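PDB 3TW9: D-galactonate dehydratase family member SEN1436 from Salmonella enterica subsp. enterica serovar Enteritidis, which dehydrates D-gluconate to 2-dehydro-3-deoxy-D-gluconate with low activity in vitro, using one magnesium ion per subunit. Local coordinates for residues 79-82 against 83-86; 95-98 against 99-103; 279-282 against 283-286. All coordinates share one frame; numbering follows the deposited sequence.

Contact 1. Residues 79-82 against 83-86; sequences EYMA and PFLV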
ATOM      1  N   GLU C  79      24.214  -9.885 -16.314  1.00 26.40           N
ATOM      2  CA  GLU C  79      25.211 -10.640 -15.553  1.00 23.73           C
ATOM      3  C   GLU C  79      24.720 -11.229 -14.254  1.00 22.90           C
ATOM      4  O   GLU C  79      25.290 -12.222 -13.764  1.00 25.75           O
ATOM      5  CB  GLU C  79      26.456  -9.794 -15.298  1.00 25.08           C
ATOM      6  CG  GLU C  79      27.193  -9.353 -16.549  1.00 46.11           C
ATOM      7  CD  GLU C  79      28.182 -10.390 -17.047  1.00 60.17           C
ATOM      8  OE1 GLU C  79      28.451 -11.377 -16.320  1.00 54.82           O
ATOM      9  OE2 GLU C  79      28.695 -10.202 -18.164  1.00 56.17           O
ATOM     10  N   TYR C  80      23.677 -10.628 -13.682  1.00 23.07           N
ATOM     11  CA  TYR C  80      23.288 -10.942 -12.310  1.00 25.19           C
ATOM     12  C   TYR C  80      21.811 -11.232 -12.100  1.00 24.55           C
ATOM     13  O   TYR C  80      21.472 -12.124 -11.339  1.00 29.06           O
ATOM     14  CB  TYR C  80      23.734  -9.819 -11.360  1.00 27.71           C
ATOM     15  CG  TYR C  80      25.214  -9.571 -11.354  1.00 26.69           C
ATOM     16  CD1 TYR C  80      26.079 -10.471 -10.733  1.00 26.19           C
ATOM     17  CD2 TYR C  80      25.756  -8.454 -11.983  1.00 23.98           C
ATOM     18  CE1 TYR C  80      27.420 -10.254 -10.712  1.00 24.10           C
ATOM     19  CE2 TYR C  80      27.112  -8.224 -11.957  1.00 27.09           C
ATOM     20  CZ  TYR C  80      27.937  -9.136 -11.312  1.00 22.33           C
ATOM     21  OH  TYR C  80      29.299  -8.923 -11.284  1.00 25.61           O
ATOM     22  N   MET C  81      20.934 -10.478 -12.752  1.00 28.51           N
ATOM     23  CA  MET C  81      19.479 -10.693 -12.649  0.50 29.37           C
ATOM     24  C   MET C  81      19.019 -11.915 -13.453  1.00 30.20           C
ATOM     25  O   MET C  81      18.199 -12.704 -12.989  1.00 29.53           O
ATOM     26  CB  MET C  81      18.701  -9.443 -13.104  0.50 28.73           C
ATOM     27  CG  MET C  81      18.835  -8.210 -12.187  0.50 37.52           C
ATOM     28  SD  MET C  81      17.396  -8.060 -11.105  0.50 43.20           S
ATOM     29  CE  MET C  81      16.909  -9.778 -11.100  0.50 11.32           C
ATOM     30  N   ALA C  82      19.545 -12.056 -14.677  1.00 32.00           N
ATOM     31  CA  ALA C  82      19.209 -13.205 -15.526  1.00 31.59           C
ATOM     32  C   ALA C  82      19.481 -14.558 -14.847  1.00 24.09           C
ATOM     33  O   ALA C  82      18.569 -15.364 -14.770  1.00 32.67           O
ATOM     34  CB  ALA C  82      19.863 -13.111 -16.915  1.00 35.88           C
ATOM     35  N   PRO C  83      20.688 -14.771 -14.271  1.00 33.68           N
ATOM     36  CA  PRO C  83      20.848 -16.037 -13.549  1.00 30.35           C
ATOM     37  C   PRO C  83      20.113 -16.173 -12.200  1.00 35.92           C
ATOM     38  O   PRO C  83      19.951 -17.286 -11.704  1.00 33.87           O
ATOM     39  CB  PRO C  83      22.364 -16.148 -13.350  1.00 30.61           C
ATOM     40  CG  PRO C  83      22.860 -14.774 -13.404  1.00 37.02           C
ATOM     41  CD  PRO C  83      21.970 -14.031 -14.357  1.00 31.56           C
ATOM     42  N   PHE C  84      19.680 -15.056 -11.619  1.00 26.40           N
ATOM     43  CA  PHE C  84      18.854 -15.084 -10.406  1.00 25.77           C
ATOM     44  C   PHE C  84      17.444 -15.597 -10.724  1.00 26.33           C
ATOM     45  O   PHE C  84      16.817 -16.214  -9.879  1.00 26.93           O
ATOM     46  CB  PHE C  84      18.831 -13.675  -9.749  1.00 25.19           C
ATOM     47  CG  PHE C  84      18.046 -13.590  -8.458  1.00 25.30           C
ATOM     48  CD1 PHE C  84      18.635 -13.938  -7.243  1.00 26.98           C
ATOM     49  CD2 PHE C  84      16.717 -13.138  -8.465  1.00 27.80           C
ATOM     50  CE1 PHE C  84      17.909 -13.848  -6.045  1.00 29.16           C
ATOM     51  CE2 PHE C  84      15.966 -13.054  -7.281  1.00 24.67           C
ATOM     52  CZ  PHE C  84      16.565 -13.406  -6.061  1.00 24.94           C
ATOM     53  N   LEU C  85      16.971 -15.362 -11.951  1.00 24.32           N
ATOM     54  CA  LEU C  85      15.544 -15.571 -12.269  1.00 24.75           C
ATOM     55  C   LEU C  85      15.198 -16.829 -13.037  1.00 27.34           C
ATOM     56  O   LEU C  85      14.077 -17.349 -12.906  1.00 24.99           O
ATOM     57  CB  LEU C  85      14.989 -14.373 -13.034  1.00 28.06           C
ATOM     58  CG  LEU C  85      14.927 -13.060 -12.264  1.00 26.42           C
ATOM     59  CD1 LEU C  85      14.845 -11.950 -13.257  1.00 25.19           C
ATOM     60  CD2 LEU C  85      13.727 -13.056 -11.332  1.00 28.77           C
ATOM     61  N   VAL C  86      16.121 -17.305 -13.859  1.00 29.14           N
ATOM     62  CA  VAL C  86      15.776 -18.420 -14.739  1.00 26.53           C
ATOM     63  C   VAL C  86      15.360 -19.630 -13.904  1.00 25.90           C
ATOM     64  O   VAL C  86      16.058 -20.037 -12.966  1.00 27.10           O
ATOM     65  CB  VAL C  86      16.889 -18.708 -15.792  1.00 31.95           C
ATOM     66  CG1 VAL C  86      16.625 -20.014 -16.545  1.00 33.79           C
ATOM     67  CG2 VAL C  86      16.965 -17.547 -16.799  1.00 31.51           C
TER
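P83 of 83-86 packs on the turn 79-82 near the end of helix 70-85. The helix is kinked at P83, whose N has no hydrogen to give to the turn before. The helix includes a wider pi-type turn at 79-81. The ring of P83 meets backbone instead, with P83 CG 3.5 Å from E79 O. The next two amides bond unevenly. F84 N lies between two carbonyls and makes only weak bonds, to Y80 O and to M81 O. L85 N has a weak bond to M81 O and a better one to A82 O, at 3.2 Å. V86 N also goes to A82 O, so that carbonyl takes two donors. V86 N comes nearly in line with the C=O bond, at 167°. L85 N comes from above the carbonyl plane.

The buried side of the turn is apolar. M81 CG lies anti to its carbonyl carbon (chi1 -68°), and in the conformer described the chain then bends so that its methyl reaches L85. M81 and L85 also pack on V119 of helix 110-131. A82 and L85 touch V34 of strand 31-39. This joins the helix to the sheet of the N-terminal capping domain of the enolase superfamily. V86 is the first residue to leave helical backbone angles, and its N-H still returns to A82 O, with V86 N 3.3 Å from A82 O.

Contact 2. Residues 95-98 against 99-103; sequences DIWQ and SGVVS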
ATOM      1  N   ASP C  95       7.841 -11.937  -3.865  1.00 23.24           N
ATOM      2  CA  ASP C  95       8.953 -12.760  -3.354  1.00 24.19           C
ATOM      3  C   ASP C  95      10.199 -12.534  -4.182  1.00 19.93           C
ATOM      4  O   ASP C  95      11.304 -12.436  -3.638  1.00 21.93           O
ATOM      5  CB  ASP C  95       8.605 -14.248  -3.330  1.00 21.30           C
ATOM      6  CG  ASP C  95       9.706 -15.093  -2.681  1.00 28.49           C
ATOM      7  OD1 ASP C  95       9.813 -15.060  -1.436  1.00 22.50           O
ATOM      8  OD2 ASP C  95      10.455 -15.784  -3.421  1.00 25.50           O
ATOM      9  N   ILE C  96      10.018 -12.453  -5.503  1.00 23.70           N
ATOM     10  CA  ILE C  96      11.093 -12.106  -6.408  1.00 22.47           C
ATOM     11  C   ILE C  96      11.637 -10.696  -6.137  1.00 23.44           C
ATOM     12  O   ILE C  96      12.847 -10.493  -6.155  1.00 23.06           O
ATOM     13  CB  ILE C  96      10.645 -12.256  -7.885  1.00 24.22           C
ATOM     14  CG1 ILE C  96      10.680 -13.741  -8.266  1.00 21.58           C
ATOM     15  CG2 ILE C  96      11.524 -11.430  -8.816  1.00 26.16           C
ATOM     16  CD1 ILE C  96      10.005 -14.087  -9.609  1.00 20.98           C
ATOM     17  N   TRP C  97      10.746  -9.744  -5.875  1.00 19.83           N
ATOM     18  CA  TRP C  97      11.192  -8.364  -5.577  1.00 22.77           C
ATOM     19  C   TRP C  97      12.000  -8.330  -4.277  1.00 22.11           C
ATOM     20  O   TRP C  97      13.107  -7.773  -4.248  1.00 23.04           O
ATOM     21  CB  TRP C  97      10.032  -7.353  -5.506  1.00 21.62           C
ATOM     22  CG  TRP C  97      10.508  -5.945  -5.682  1.00 18.16           C
ATOM     23  CD1 TRP C  97      10.633  -5.268  -6.834  1.00 17.49           C
ATOM     24  CD2 TRP C  97      10.986  -5.064  -4.638  1.00 17.00           C
ATOM     25  NE1 TRP C  97      11.145  -4.015  -6.604  1.00 22.28           N
ATOM     26  CE2 TRP C  97      11.361  -3.858  -5.258  1.00 20.63           C
ATOM     27  CE3 TRP C  97      11.082  -5.174  -3.234  1.00 20.80           C
ATOM     28  CZ2 TRP C  97      11.859  -2.765  -4.539  1.00 22.22           C
ATOM     29  CZ3 TRP C  97      11.574  -4.096  -2.518  1.00 21.87           C
ATOM     30  CH2 TRP C  97      11.948  -2.896  -3.171  1.00 22.43           C
ATOM     31  N   GLN C  98      11.434  -8.917  -3.228  1.00 26.78           N
ATOM     32  CA  GLN C  98      12.047  -8.921  -1.901  1.00 23.52           C
ATOM     33  C   GLN C  98      13.381  -9.649  -1.883  1.00 23.63           C
ATOM     34  O   GLN C  98      14.331  -9.166  -1.269  1.00 24.07           O
ATOM     35  CB  GLN C  98      11.109  -9.513  -0.841  1.00 21.41           C
ATOM     36  CG  GLN C  98       9.829  -8.680  -0.541  1.00 21.91           C
ATOM     37  CD  GLN C  98      10.126  -7.314   0.060  1.00 32.42           C
ATOM     38  OE1 GLN C  98      11.092  -7.144   0.804  1.00 41.33           O
ATOM     39  NE2 GLN C  98       9.286  -6.338  -0.253  1.00 28.85           N
ATOM     40  N   SER C  99      13.458 -10.792  -2.561  1.00 21.42           N
ATOM     41  CA  SER C  99      14.740 -11.521  -2.660  1.00 20.35           C
ATOM     42  C   SER C  99      15.725 -10.872  -3.632  1.00 23.53           C
ATOM     43  O   SER C  99      16.941 -10.845  -3.387  1.00 21.42           O
ATOM     44  CB  SER C  99      14.521 -13.003  -3.001  1.00 25.89           C
ATOM     45  OG  SER C  99      13.808 -13.176  -4.229  1.00 25.76           O
ATOM     46  N   GLY C 100      15.220 -10.376  -4.757  1.00 22.34           N
ATOM     47  CA  GLY C 100      16.068  -9.756  -5.745  1.00 17.22           C
ATOM     48  C   GLY C 100      16.682  -8.470  -5.247  1.00 21.65           C
ATOM     49  O   GLY C 100      17.823  -8.202  -5.545  1.00 19.65           O
ATOM     50  N   VAL C 101      15.943  -7.690  -4.455  1.00 22.66           N
ATOM     51  CA  VAL C 101      16.454  -6.384  -3.999  1.00 21.11           C
ATOM     52  C   VAL C 101      17.696  -6.504  -3.115  1.00 23.38           C
ATOM     53  O   VAL C 101      18.587  -5.638  -3.157  1.00 21.20           O
ATOM     54  CB  VAL C 101      15.322  -5.479  -3.346  1.00 24.99           C
ATOM     55  CG1 VAL C 101      14.923  -5.943  -1.982  1.00 23.56           C
ATOM     56  CG2 VAL C 101      15.761  -4.039  -3.313  1.00 21.87           C
ATOM     57  N   VAL C 102      17.781  -7.615  -2.379  1.00 20.27           N
ATOM     58  CA  VAL C 102      18.885  -7.884  -1.464  1.00 16.09           C
ATOM     59  C   VAL C 102      19.870  -8.922  -2.015  1.00 28.34           C
ATOM     60  O   VAL C 102      20.804  -9.318  -1.298  1.00 21.19           O
ATOM     61  CB  VAL C 102      18.359  -8.369  -0.095  1.00 21.11           C
ATOM     62  CG1 VAL C 102      17.511  -7.266   0.597  1.00 22.44           C
ATOM     63  CG2 VAL C 102      17.548  -9.724  -0.204  1.00 20.23           C
ATOM     64  N   SER C 103      19.683  -9.352  -3.277  1.00 20.63           N
ATOM     65  CA  SER C 103      20.531 -10.439  -3.825  1.00 20.36           C
ATOM     66  C   SER C 103      22.012 -10.055  -3.893  1.00 24.13           C
ATOM     67  O   SER C 103      22.880 -10.934  -3.775  1.00 21.44           O
ATOM     68  CB  SER C 103      20.024 -10.937  -5.184  1.00 19.38           C
ATOM     69  OG  SER C 103      20.092  -9.922  -6.172  1.00 27.18           O
TER
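W97 lays one face of its indole under V101, one helical turn further on. V101 CB stands 4.2 Å from the centroid of the six-membered ring, 13° off the ring normal. This is a CH-pi contact over the six-membered ring, and so toward the rim of the indole as a whole. V101 CG1 adds an apolar contact at 3.9 Å to W97 CZ3. W97 CG is anti to its backbone N (chi1 -160°), which swings the indole along the helix to V101.

The backbone is regular here. G100 N bonds to I96 O and V101 N to W97 O. D95 O is gripped twice by S99. S99 OG donates to it at 2.7 Å, and S99 N donates to it at 2.9 Å. The two donors reach D95 O from opposite faces of its carbonyl plane. S103 OG and S103 N both return to G100 O, from the same face of its plane, the OG at 2.9 Å.

The polar ends point to other partners. W97 NE1 bonds to G328 O, and Q98 NE2 bonds to E94. Helix 93-101 is held on several sides: I96 and V101 pack on helix 110-131, S99 meets F84 of helix 70-85, and W97 rests on T331 and P332 of helix 330-342.

Contact 3. Residues 279-282 against 283-286; sequences PENI and DWLK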
ATOM      1  N   PRO C 279      17.738  16.200  -3.163  1.00 15.19           N
ATOM      2  CA  PRO C 279      17.491  15.115  -2.217  1.00 13.96           C
ATOM      3  C   PRO C 279      18.405  15.193  -0.995  1.00 18.35           C
ATOM      4  O   PRO C 279      17.978  14.891   0.130  1.00 18.25           O
ATOM      5  CB  PRO C 279      17.859  13.864  -2.990  1.00 19.45           C
ATOM      6  CG  PRO C 279      17.750  14.233  -4.391  1.00 25.24           C
ATOM      7  CD  PRO C 279      18.045  15.678  -4.515  1.00 19.25           C
ATOM      8  N   GLU C 280      19.636  15.659  -1.203  1.00 17.40           N
ATOM      9  CA  GLU C 280      20.592  15.800  -0.093  1.00 18.20           C
ATOM     10  C   GLU C 280      20.207  16.895   0.918  1.00 14.01           C
ATOM     11  O   GLU C 280      20.758  16.954   2.047  1.00 16.91           O
ATOM     12  CB  GLU C 280      21.982  16.086  -0.640  1.00 19.28           C
ATOM     13  CG  GLU C 280      22.550  14.919  -1.413  1.00 16.92           C
ATOM     14  CD  GLU C 280      22.226  14.937  -2.899  1.00 22.82           C
ATOM     15  OE1 GLU C 280      21.379  15.742  -3.368  1.00 18.79           O
ATOM     16  OE2 GLU C 280      22.814  14.117  -3.619  1.00 22.72           O
ATOM     17  N   ASN C 281      19.250  17.723   0.533  1.00 15.01           N
ATOM     18  CA  ASN C 281      18.789  18.833   1.356  1.00 17.63           C
ATOM     19  C   ASN C 281      17.336  18.715   1.796  1.00 17.15           C
ATOM     20  O   ASN C 281      16.723  19.723   2.138  1.00 19.90           O
ATOM     21  CB  ASN C 281      18.992  20.185   0.635  1.00 14.96           C
ATOM     22  CG  ASN C 281      20.461  20.615   0.612  1.00 22.25           C
ATOM     23  OD1 ASN C 281      21.211  20.312   1.560  1.00 20.22           O
ATOM     24  ND2 ASN C 281      20.882  21.326  -0.445  1.00 19.24           N
ATOM     25  N   ILE C 282      16.791  17.496   1.820  1.00 17.03           N
ATOM     26  CA  ILE C 282      15.373  17.329   2.216  1.00 18.80           C
ATOM     27  C   ILE C 282      15.131  17.786   3.638  1.00 16.54           C
ATOM     28  O   ILE C 282      13.995  18.059   3.967  1.00 15.87           O
ATOM     29  CB  ILE C 282      14.802  15.891   2.060  1.00 17.34           C
ATOM     30  CG1 ILE C 282      15.609  14.903   2.905  1.00 20.51           C
ATOM     31  CG2 ILE C 282      14.709  15.503   0.586  1.00 18.16           C
ATOM     32  CD1 ILE C 282      14.986  13.557   3.003  1.00 26.79           C
ATOM     33  N   ASP C 283      16.215  17.947   4.425  1.00 15.15           N
ATOM     34  CA  ASP C 283      16.115  18.431   5.799  1.00 17.73           C
ATOM     35  C   ASP C 283      15.779  19.932   5.901  1.00 21.72           C
ATOM     36  O   ASP C 283      15.667  20.460   7.006  1.00 21.45           O
ATOM     37  CB  ASP C 283      17.324  18.005   6.657  1.00 22.62           C
ATOM     38  CG  ASP C 283      18.673  18.485   6.105  1.00 30.29           C
ATOM     39  OD1 ASP C 283      18.745  19.191   5.058  1.00 24.36           O
ATOM     40  OD2 ASP C 283      19.686  18.143   6.749  1.00 26.95           O
ATOM     41  N   TRP C 284      15.575  20.594   4.750  1.00 14.86           N
ATOM     42  CA  TRP C 284      15.195  21.992   4.711  1.00 16.08           C
ATOM     43  C   TRP C 284      13.697  22.178   4.531  1.00 17.43           C
ATOM     44  O   TRP C 284      13.203  23.274   4.742  1.00 17.87           O
ATOM     45  CB  TRP C 284      15.958  22.737   3.590  1.00 17.95           C
ATOM     46  CG  TRP C 284      17.351  23.113   3.957  1.00 18.46           C
ATOM     47  CD1 TRP C 284      18.485  22.355   3.780  1.00 19.45           C
ATOM     48  CD2 TRP C 284      17.775  24.348   4.564  1.00 14.77           C
ATOM     49  NE1 TRP C 284      19.588  23.060   4.253  1.00 18.54           N
ATOM     50  CE2 TRP C 284      19.172  24.282   4.723  1.00 19.20           C
ATOM     51  CE3 TRP C 284      17.090  25.520   4.977  1.00 14.22           C
ATOM     52  CZ2 TRP C 284      19.925  25.355   5.255  1.00 15.85           C
ATOM     53  CZ3 TRP C 284      17.817  26.572   5.527  1.00 16.92           C
ATOM     54  CH2 TRP C 284      19.236  26.481   5.671  1.00 17.17           C
ATOM     55  N   LEU C 285      12.991  21.110   4.144  1.00 18.09           N
ATOM     56  CA  LEU C 285      11.570  21.210   3.849  1.00 20.05           C
ATOM     57  C   LEU C 285      10.714  21.504   5.079  1.00 21.36           C
ATOM     58  O   LEU C 285       9.666  22.123   4.931  1.00 17.38           O
ATOM     59  CB  LEU C 285      11.052  19.992   3.061  1.00 16.53           C
ATOM     60  CG  LEU C 285      11.590  19.982   1.603  1.00 13.69           C
ATOM     61  CD1 LEU C 285      11.352  18.612   0.927  1.00 20.30           C
ATOM     62  CD2 LEU C 285      10.873  21.110   0.874  1.00 22.50           C
ATOM     63  N   LYS C 286      11.174  21.122   6.280  1.00 18.05           N
ATOM     64  CA  LYS C 286      10.429  21.478   7.508  1.00 14.74           C
ATOM     65  C   LYS C 286      10.283  22.997   7.621  1.00 18.06           C
ATOM     66  O   LYS C 286       9.169  23.520   7.831  1.00 21.03           O
ATOM     67  CB  LYS C 286      11.109  20.856   8.745  1.00 17.86           C
ATOM     68  CG  LYS C 286      10.495  21.279  10.091  1.00 22.69           C
ATOM     69  CD  LYS C 286      11.304  20.681  11.244  1.00 30.75           C
ATOM     70  CE  LYS C 286      10.870  21.216  12.586  1.00 40.96           C
ATOM     71  NZ  LYS C 286       9.745  20.408  13.100  1.00 48.52           N
TER
HETATM   72  O   HOH W   1      18.737  16.183   3.906  1.00 22.86           O
HETATM   73  O   HOH W   2      21.043  19.780   4.270  1.00 19.36           O
HETATM   74  O   HOH W   3      12.686  18.584   6.540  1.00 23.01           O
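N281 and W284 lie side by side and point the same way, with the amide and indole planes 83° apart. Their van der Waals contact is N281 CB to W284 CD1, at 3.9 Å. N281 O also sits at the ring edge, near its plane. Both side chains have CG anti to the carbonyl carbon, which sends them out together. They pack on P255 of helix 255-265.

Two direct backbone bonds span three residues each. W284 N donates to N281 O at 3.0 Å, and L285 N donates to I282 O at 3.2 Å. In both, the donor stands above the carbonyl plane.

Water adds further links. One molecule donates to E280 O and accepts from D283 N. A second donates to N281 OD1 at 2.8 Å; its leg to D283 OD1 is too short to be certain. A third donates to I282 O at 2.9 Å and accepts from K286 N at 3.0 Å.

On the apolar side, I282 and L285 touch M298 of strand 296-298 and L311 of helix 305-313. The bonding is that of a 3-10 turn leading into an alpha-helix. Here it follows strand 272-274 and opens helix 285-291, a beta-to-alpha connection of the C-terminal barrel of the enolase superfamily.

In the fold
Contacts 1 and 2 belong to consecutive helices of the N-terminal domain, and their centres are 12 Å apart. They touch directly. F84 CE1 packs 3.7 Å from S103 CB, and L85 CD2 lies 3.7 Å from I96 CG2. Contact 3 belongs to the C-terminal barrel domain and touches neither. Its nearest atoms are about 23 Å from those of contact 1 and about 18 Å from those of contact 2. It is the one that comes nearer the active site. The side chain of L285 is about 11 Å from that of E274, a magnesium ligand, and about 11 Å from that of R321, which probably binds substrate. Contacts 1 and 2 lie away from the metal and substrate sites.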